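PDB 1J7X: interphotoreceptor retinoid-binding protein, which probably binds retinoids and carries them through the matrix between the retinal pigment epithelium and the photoreceptors. Local coordinates for residues A[41-46]-A[250-255]; A[63-68]-A[254-259]; A[241-246]-A[259-264]. All coordinates share one frame; numbering follows the deposited sequence.

Contact 1. Residues A[41-46]-A[250-255]; sequences ISEEDI and GDTQLS
Glu-43, in the first turn of helix 43-58, reaches across to Thr-252, Gln-253 and Leu-254, where the chain leaves the hairpin turn and enters strand 254-265. Just ahead of it, Ser-42 is the N-cap: its OG accepts from Asp-45 N at 3.0 Å, closing the start of the helix. Glu-43 itself has CG anti to its carbonyl carbon (chi1 -63°) and runs extended beyond that, far enough to bring its carboxylate up to the loop. There OE2 takes the backbone N-H of Gln-253 on its syn side, with 2.6 Å from N to OE2 and a nearly straight 170° at the hydrogen. The donor sits 26° out of the carboxylate plane. OE2 also lies 3.2 Å from Thr-252 CB, while OE1 is pressed against Gln-253 CB. Nearer the backbone, Glu-43 CB packs 3.7 Å from Leu-254 CD1, the two side chains lying alongside and running opposite ways. One turn on, Ile-46 CG2 meets the same CD1 at 4.3 Å, a lighter touch. The loop holds its own shape through an ST turn, Leu-254 N donating to Thr-252 OG1, which is also bonded to Phe-249 O. With an alanine in place of Glu-43, the Gln-253 amide would probably be left without its carboxylate acceptor and a gap would open beside Thr-252 CB and Gln-253 CB. The chemistry is thus a carboxylate that accepts a backbone N-H while the stem of its own side chain packs on a leucine; the short, nearly straight bond would tend to stabilise the negative charge, with the helix N terminus perhaps adding a little.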
# COMPACT_ATOMS: atom_id res chain seq x y z
N ILE A 41 -4.68 -19.67 -30.46
CA ILE A 41 -5.00 -18.76 -31.57
C ILE A 41 -6.11 -17.80 -31.20
O ILE A 41 -7.18 -17.79 -31.83
CB ILE A 41 -5.42 -19.55 -32.84
CG1 ILE A 41 -5.62 -18.57 -34.02
CG2 ILE A 41 -6.70 -20.40 -32.59
CD1 ILE A 41 -4.35 -17.87 -34.45
N SER A 42 -5.88 -17.02 -30.17
CA SER A 42 -6.85 -16.02 -29.74
C SER A 42 -6.22 -15.32 -28.55
O SER A 42 -5.56 -15.99 -27.80
CB SER A 42 -8.16 -16.67 -29.30
OG SER A 42 -8.26 -16.81 -27.88
N GLU A 43 -6.34 -14.00 -28.48
CA GLU A 43 -5.74 -13.21 -27.44
C GLU A 43 -6.04 -13.83 -26.10
O GLU A 43 -5.19 -13.91 -25.21
CB GLU A 43 -6.25 -11.75 -27.52
CG GLU A 43 -5.83 -11.13 -28.85
CD GLU A 43 -6.24 -9.68 -28.99
OE1 GLU A 43 -7.45 -9.39 -28.78
OE2 GLU A 43 -5.38 -8.86 -29.35
N GLU A 44 -7.27 -14.25 -25.94
CA GLU A 44 -7.63 -14.86 -24.69
C GLU A 44 -6.76 -16.07 -24.37
O GLU A 44 -6.34 -16.23 -23.20
CB GLU A 44 -9.13 -15.24 -24.68
CG GLU A 44 -9.69 -15.72 -23.30
CD GLU A 44 -11.23 -15.88 -23.27
OE1 GLU A 44 -11.98 -14.86 -23.40
OE2 GLU A 44 -11.71 -17.05 -23.13
N ASP A 45 -6.54 -16.92 -25.37
CA ASP A 45 -5.73 -18.11 -25.16
C ASP A 45 -4.30 -17.72 -24.89
O ASP A 45 -3.67 -18.31 -23.99
CB ASP A 45 -5.77 -18.99 -26.36
CG ASP A 45 -7.17 -19.41 -26.76
OD1 ASP A 45 -8.03 -19.70 -25.88
OD2 ASP A 45 -7.44 -19.56 -27.99
N ILE A 46 -3.79 -16.75 -25.67
CA ILE A 46 -2.43 -16.26 -25.43
C ILE A 46 -2.24 -15.73 -24.03
O ILE A 46 -1.29 -16.06 -23.34
CB ILE A 46 -2.08 -15.19 -26.44
CG1 ILE A 46 -1.88 -15.85 -27.81
CG2 ILE A 46 -0.84 -14.54 -26.10
CD1 ILE A 46 -3.02 -16.72 -28.28
N GLY A 250 1.41 -3.63 -28.82
CA GLY A 250 1.09 -3.06 -30.13
C GLY A 250 0.42 -4.07 -31.03
O GLY A 250 0.77 -5.29 -31.03
N ASP A 251 -0.61 -3.58 -31.73
CA ASP A 251 -1.40 -4.35 -32.69
C ASP A 251 -2.30 -5.37 -32.08
O ASP A 251 -2.74 -6.30 -32.77
CB ASP A 251 -0.44 -5.02 -33.72
CG ASP A 251 0.50 -3.99 -34.41
OD1 ASP A 251 1.56 -3.60 -33.81
OD2 ASP A 251 0.24 -3.51 -35.54
N THR A 252 -2.62 -5.22 -30.79
CA THR A 252 -3.47 -6.22 -30.16
C THR A 252 -4.38 -5.56 -29.18
O THR A 252 -4.21 -4.42 -28.89
CB THR A 252 -2.66 -7.21 -29.35
OG1 THR A 252 -2.30 -6.60 -28.09
CG2 THR A 252 -1.33 -7.61 -30.10
N GLN A 253 -5.32 -6.33 -28.68
CA GLN A 253 -6.27 -5.92 -27.66
C GLN A 253 -5.77 -6.36 -26.25
O GLN A 253 -6.58 -6.53 -25.34
CB GLN A 253 -7.63 -6.58 -27.92
CG GLN A 253 -8.37 -6.17 -29.28
CD GLN A 253 -8.70 -4.70 -29.37
OE1 GLN A 253 -7.95 -3.93 -29.98
NE2 GLN A 253 -9.83 -4.31 -28.78
N LEU A 254 -4.48 -6.66 -26.17
CA LEU A 254 -3.83 -7.16 -24.92
C LEU A 254 -2.85 -6.25 -24.39
O LEU A 254 -2.28 -5.45 -25.07
CB LEU A 254 -3.11 -8.52 -25.14
CG LEU A 254 -4.04 -9.69 -25.39
CD1 LEU A 254 -3.17 -10.95 -25.67
CD2 LEU A 254 -4.93 -9.93 -24.27
N SER A 255 -2.62 -6.37 -23.08
CA SER A 255 -1.58 -5.61 -22.44
C SER A 255 -0.96 -6.42 -21.33
O SER A 255 -1.52 -7.53 -20.96
CB SER A 255 -2.13 -4.33 -21.87
OG SER A 255 -2.90 -4.69 -20.75

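Contact 2. Residues A[63-68]-A[254-259]; sequences LVLKSK and LSVTVP
Val-64 and Thr-257 bond in both directions: Val-64 N gives to Thr-257 O at 3.0 Å, and Thr-257 N returns to Val-64 O at 2.9 Å. Two residues on, Lys-66 and Ser-255 repeat the exchange, with Lys-66 O receiving Ser-255 N at 2.8 Å almost along the C=O axis. Between these two hydrogen-bonded pairs, in the non-hydrogen-bonded pair Leu-65 with Val-256, Leu-65 CD1 lies 3.9 Å from Val-256 CG2. The valine turns that methyl anti to its own backbone N (chi1 71° for CG1), which brings it against the Leu-65 side chain at a slant. Strand 64-67 thus lies antiparallel against the long strand 254-265, the axes at 145° in a twisted sheet. On the face carrying Val-64, Lys-66, Ser-255 and Thr-257, a water donates to Val-64 O at 2.9 Å and also bonds to Ser-255 OG and Thr-257 OG1. At one end Leu-63 and Val-258 sit next to each other and head the same way, CD1 of the leucine 3.8 Å from CG2 of the valine, and Leu-63 CB meets the Pro-259 ring at CD. At the other, the extended Lys-68 lays its CE 3.1 Å from Leu-254 O and ends on Thr-252 O. Farther out, helix 43-58 backs the opposite face, with Leu-54 and Asn-51 against Leu-65. Helix 2-18 does the same at the Leu-63 end, setting Leu-15 on Leu-63 and Ile-14 on Val-258.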
# COMPACT_ATOMS: atom_id res chain seq x y z
N LEU A 63 2.46 -9.66 -12.12
CA LEU A 63 2.81 -9.75 -13.50
C LEU A 63 1.70 -10.50 -14.14
O LEU A 63 1.55 -11.72 -13.95
CB LEU A 63 4.14 -10.51 -13.64
CG LEU A 63 4.61 -10.89 -14.99
CD1 LEU A 63 4.77 -9.58 -15.77
CD2 LEU A 63 5.92 -11.72 -14.95
N VAL A 64 0.92 -9.81 -14.95
CA VAL A 64 -0.19 -10.43 -15.60
C VAL A 64 -0.63 -9.81 -16.94
O VAL A 64 -0.67 -8.57 -17.10
CB VAL A 64 -1.44 -10.47 -14.66
CG1 VAL A 64 -1.65 -9.13 -14.06
CG2 VAL A 64 -2.70 -11.02 -15.34
N LEU A 65 -0.88 -10.68 -17.88
CA LEU A 65 -1.40 -10.28 -19.17
C LEU A 65 -2.88 -10.20 -19.07
O LEU A 65 -3.55 -11.12 -18.56
CB LEU A 65 -1.06 -11.26 -20.27
CG LEU A 65 0.39 -11.19 -20.82
CD1 LEU A 65 1.40 -11.92 -20.03
CD2 LEU A 65 0.47 -11.80 -22.30
N LYS A 66 -3.41 -9.10 -19.58
CA LYS A 66 -4.84 -8.95 -19.50
C LYS A 66 -5.36 -8.21 -20.79
O LYS A 66 -4.58 -7.61 -21.56
CB LYS A 66 -5.22 -8.06 -18.33
CG LYS A 66 -4.92 -8.64 -16.95
CD LYS A 66 -5.45 -7.67 -15.89
CE LYS A 66 -5.22 -8.20 -14.54
NZ LYS A 66 -5.75 -7.23 -13.53
N SER A 67 -6.67 -8.24 -20.96
CA SER A 67 -7.25 -7.47 -22.09
C SER A 67 -6.99 -6.00 -21.74
O SER A 67 -6.98 -5.67 -20.58
CB SER A 67 -8.75 -7.79 -22.19
OG SER A 67 -9.37 -6.77 -22.93
N LYS A 68 -6.71 -5.14 -22.71
CA LYS A 68 -6.45 -3.73 -22.49
C LYS A 68 -7.63 -3.11 -21.81
O LYS A 68 -7.49 -2.13 -21.14
CB LYS A 68 -6.16 -3.01 -23.80
CG LYS A 68 -4.85 -3.33 -24.41
CD LYS A 68 -4.60 -2.50 -25.71
CE LYS A 68 -3.29 -2.86 -26.39
NZ LYS A 68 -3.12 -2.07 -27.68
N LEU A 254 -4.48 -6.66 -26.17
CA LEU A 254 -3.83 -7.16 -24.92
C LEU A 254 -2.85 -6.25 -24.39
O LEU A 254 -2.28 -5.45 -25.07
CB LEU A 254 -3.11 -8.52 -25.14
CG LEU A 254 -4.04 -9.69 -25.39
CD1 LEU A 254 -3.17 -10.95 -25.67
CD2 LEU A 254 -4.93 -9.93 -24.27
N SER A 255 -2.62 -6.37 -23.08
CA SER A 255 -1.58 -5.61 -22.44
C SER A 255 -0.96 -6.42 -21.33
O SER A 255 -1.52 -7.53 -20.96
CB SER A 255 -2.13 -4.33 -21.87
OG SER A 255 -2.90 -4.69 -20.75
N VAL A 256 0.18 -5.96 -20.86
CA VAL A 256 0.81 -6.61 -19.71
C VAL A 256 1.10 -5.64 -18.55
O VAL A 256 1.66 -4.58 -18.71
CB VAL A 256 2.06 -7.46 -20.11
CG1 VAL A 256 3.20 -6.52 -20.51
CG2 VAL A 256 2.57 -8.32 -18.94
N THR A 257 0.68 -5.98 -17.31
CA THR A 257 1.02 -5.22 -16.15
C THR A 257 2.17 -5.85 -15.52
O THR A 257 2.19 -7.08 -15.30
CB THR A 257 -0.13 -5.22 -15.06
OG1 THR A 257 -1.31 -4.72 -15.63
CG2 THR A 257 0.23 -4.32 -13.88
N VAL A 258 3.18 -5.03 -15.36
CA VAL A 258 4.45 -5.48 -14.83
C VAL A 258 4.91 -4.77 -13.59
O VAL A 258 4.97 -3.53 -13.54
CB VAL A 258 5.56 -5.31 -15.93
CG1 VAL A 258 6.87 -5.79 -15.40
CG2 VAL A 258 5.17 -6.05 -17.17
N PRO A 259 5.21 -5.52 -12.51
CA PRO A 259 5.71 -4.84 -11.34
C PRO A 259 7.09 -4.33 -11.58
O PRO A 259 7.88 -5.09 -11.99
CB PRO A 259 5.68 -5.93 -10.27
CG PRO A 259 5.88 -7.21 -11.09
CD PRO A 259 5.06 -6.96 -12.28
O HOH W 1 -2.45 -6.48 -18.14

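Contact 3. Residues A[241-246]-A[259-264]; sequences LMHSKV and PIINFI
His-243 O is gripped by two successive amides: Ile-260 N lies 2.9 Å from it, in the carbonyl plane, and Ile-261 N lies 3.2 Å from it, tilted a little out of that plane. One oxygen serving two consecutive N-H groups, with Ile-260 at phi/psi -99/-8°, is consistent with a classic beta bulge in strand 254-265. Ser-244 and Pro-259 form the adjoining non-hydrogen-bonded pair, Ser-244 OG lying 3.4 Å from Pro-259 CA. The His-243 imidazole is held between two aliphatic groups: Ile-261 CG2 over one face, 4.1 Å from CD2 of the ring, and Leu-241 CB over the centre of the opposite face. Phe-263 turns its ring away from its backbone N, and its CD2 comes within 3.6 Å of His-243 CE1. The two ring planes are only 28° apart, but the rings are offset, with little of one lying over the other. On the far side of the bulge, the extended Lys-245 passes obliquely over Ile-260, whose CD1 is 3.6 Å from Lys-245 CD; its NZ goes on to bond Gln-181 OE1. The contact belongs to the hairpin of strands 244-248 and 254-265. Strand 173-179 adjoins the latter, with Leu-177 against Ile-261 and Phe-175 stacked on Phe-263, while helix 216-226 lies beside the aromatic pair, where Glu-219 takes a weak bond from His-243 NE2.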
# COMPACT_ATOMS: atom_id res chain seq x y z
N LEU A 241 -1.63 -1.32 -5.29
CA LEU A 241 -0.43 -0.58 -4.87
C LEU A 241 0.18 0.07 -6.13
O LEU A 241 -0.05 -0.39 -7.25
CB LEU A 241 0.60 -1.52 -4.28
CG LEU A 241 0.23 -2.22 -2.99
CD1 LEU A 241 1.35 -3.14 -2.48
CD2 LEU A 241 -0.03 -1.21 -1.87
N MSE A 242 1.00 1.09 -5.94
CA MSE A 242 1.56 1.81 -7.09
C MSE A 242 2.95 1.24 -7.38
O MSE A 242 3.94 1.98 -7.46
CB MSE A 242 1.64 3.30 -6.76
CG MSE A 242 0.35 3.95 -6.58
SE MSE A 242 0.55 5.84 -6.45
CE MSE A 242 1.27 6.12 -8.07
N HIS A 243 3.06 -0.09 -7.54
CA HIS A 243 4.33 -0.73 -7.82
C HIS A 243 4.45 -1.26 -9.25
O HIS A 243 5.45 -1.86 -9.58
CB HIS A 243 4.56 -1.88 -6.83
CG HIS A 243 4.59 -1.44 -5.40
ND1 HIS A 243 4.46 -2.33 -4.35
CD2 HIS A 243 4.72 -0.22 -4.84
CE1 HIS A 243 4.58 -1.69 -3.20
NE2 HIS A 243 4.70 -0.40 -3.47
N SER A 244 3.50 -1.14 -10.07
CA SER A 244 3.53 -1.67 -11.45
C SER A 244 3.26 -0.62 -12.49
O SER A 244 2.83 0.50 -12.20
CB SER A 244 2.53 -2.76 -11.60
OG SER A 244 2.59 -3.74 -10.53
N LYS A 245 3.47 -1.01 -13.75
CA LYS A 245 3.15 -0.16 -14.92
C LYS A 245 2.54 -1.10 -15.96
O LYS A 245 2.82 -2.32 -15.99
CB LYS A 245 4.43 0.49 -15.45
CG LYS A 245 5.01 1.55 -14.50
CD LYS A 245 6.11 2.42 -15.15
CE LYS A 245 6.35 3.76 -14.41
NZ LYS A 245 7.35 4.69 -15.13
N VAL A 246 1.71 -0.55 -16.78
CA VAL A 246 1.05 -1.27 -17.79
C VAL A 246 1.72 -1.02 -19.14
O VAL A 246 2.01 0.14 -19.49
CB VAL A 246 -0.40 -0.93 -17.86
CG1 VAL A 246 -1.13 -1.77 -18.89
CG2 VAL A 246 -1.05 -1.19 -16.46
N PRO A 259 5.21 -5.52 -12.51
CA PRO A 259 5.71 -4.84 -11.34
C PRO A 259 7.09 -4.33 -11.58
O PRO A 259 7.88 -5.09 -11.99
CB PRO A 259 5.68 -5.93 -10.27
CG PRO A 259 5.88 -7.21 -11.09
CD PRO A 259 5.06 -6.96 -12.28
N ILE A 260 7.30 -3.02 -11.48
CA ILE A 260 8.62 -2.44 -11.70
C ILE A 260 9.31 -2.17 -10.39
O ILE A 260 10.48 -1.88 -10.34
CB ILE A 260 8.51 -1.14 -12.47
CG1 ILE A 260 7.75 -0.08 -11.58
CG2 ILE A 260 7.78 -1.30 -13.81
CD1 ILE A 260 7.75 1.31 -12.18
N ILE A 261 8.61 -2.34 -9.26
CA ILE A 261 9.22 -2.10 -8.01
C ILE A 261 9.04 -3.24 -7.08
O ILE A 261 7.90 -3.81 -7.00
CB ILE A 261 8.47 -0.85 -7.40
CG1 ILE A 261 8.96 0.43 -8.03
CG2 ILE A 261 8.67 -0.80 -5.92
CD1 ILE A 261 8.12 1.64 -7.78
N ASN A 262 10.03 -3.54 -6.29
CA ASN A 262 9.91 -4.55 -5.26
C ASN A 262 9.93 -3.81 -3.95
O ASN A 262 10.66 -2.78 -3.82
CB ASN A 262 11.06 -5.62 -5.33
CG ASN A 262 10.62 -6.87 -6.10
OD1 ASN A 262 9.37 -7.12 -6.23
ND2 ASN A 262 11.53 -7.51 -6.77
N PHE A 263 9.12 -4.30 -3.02
CA PHE A 263 8.95 -3.69 -1.74
C PHE A 263 9.39 -4.68 -0.68
O PHE A 263 8.75 -5.74 -0.44
CB PHE A 263 7.47 -3.28 -1.56
CG PHE A 263 7.14 -2.57 -0.28
CD1 PHE A 263 7.15 -3.25 0.96
CD2 PHE A 263 6.68 -1.27 -0.34
CE1 PHE A 263 6.59 -2.59 2.05
CE2 PHE A 263 6.28 -0.56 0.79
CZ PHE A 263 6.19 -1.25 2.00
N ILE A 264 10.58 -4.43 -0.09
CA ILE A 264 11.15 -5.32 0.89
C ILE A 264 11.06 -4.74 2.26
O ILE A 264 11.56 -3.61 2.48
CB ILE A 264 12.69 -5.65 0.51
CG1 ILE A 264 12.81 -6.02 -0.93
CG2 ILE A 264 13.21 -6.64 1.49
CD1 ILE A 264 14.26 -6.15 -1.40

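How the contacts relate
From the N terminus, helix 43-58 and then strand 64-67 supply the first segments of contacts 1 and 2, which close loops of 203 and 185 residues onto the start of strand 254-265. Both finish at the beginning of this strand, sharing Leu-254 and Ser-255, and Gln-253 O probably accepts from Lys-68 N between them. Contact 3 closes a short hairpin of 12 intervening residues; its first segment falls inside both long loops and its second ends beyond them, so it crosses each. Contacts 2 and 3 meet at Pro-259. Strand 254-265 thereby joins strands 64-67 and 244-248 in one antiparallel sheet, and contact 1 sets helix 43-58 against its first residues.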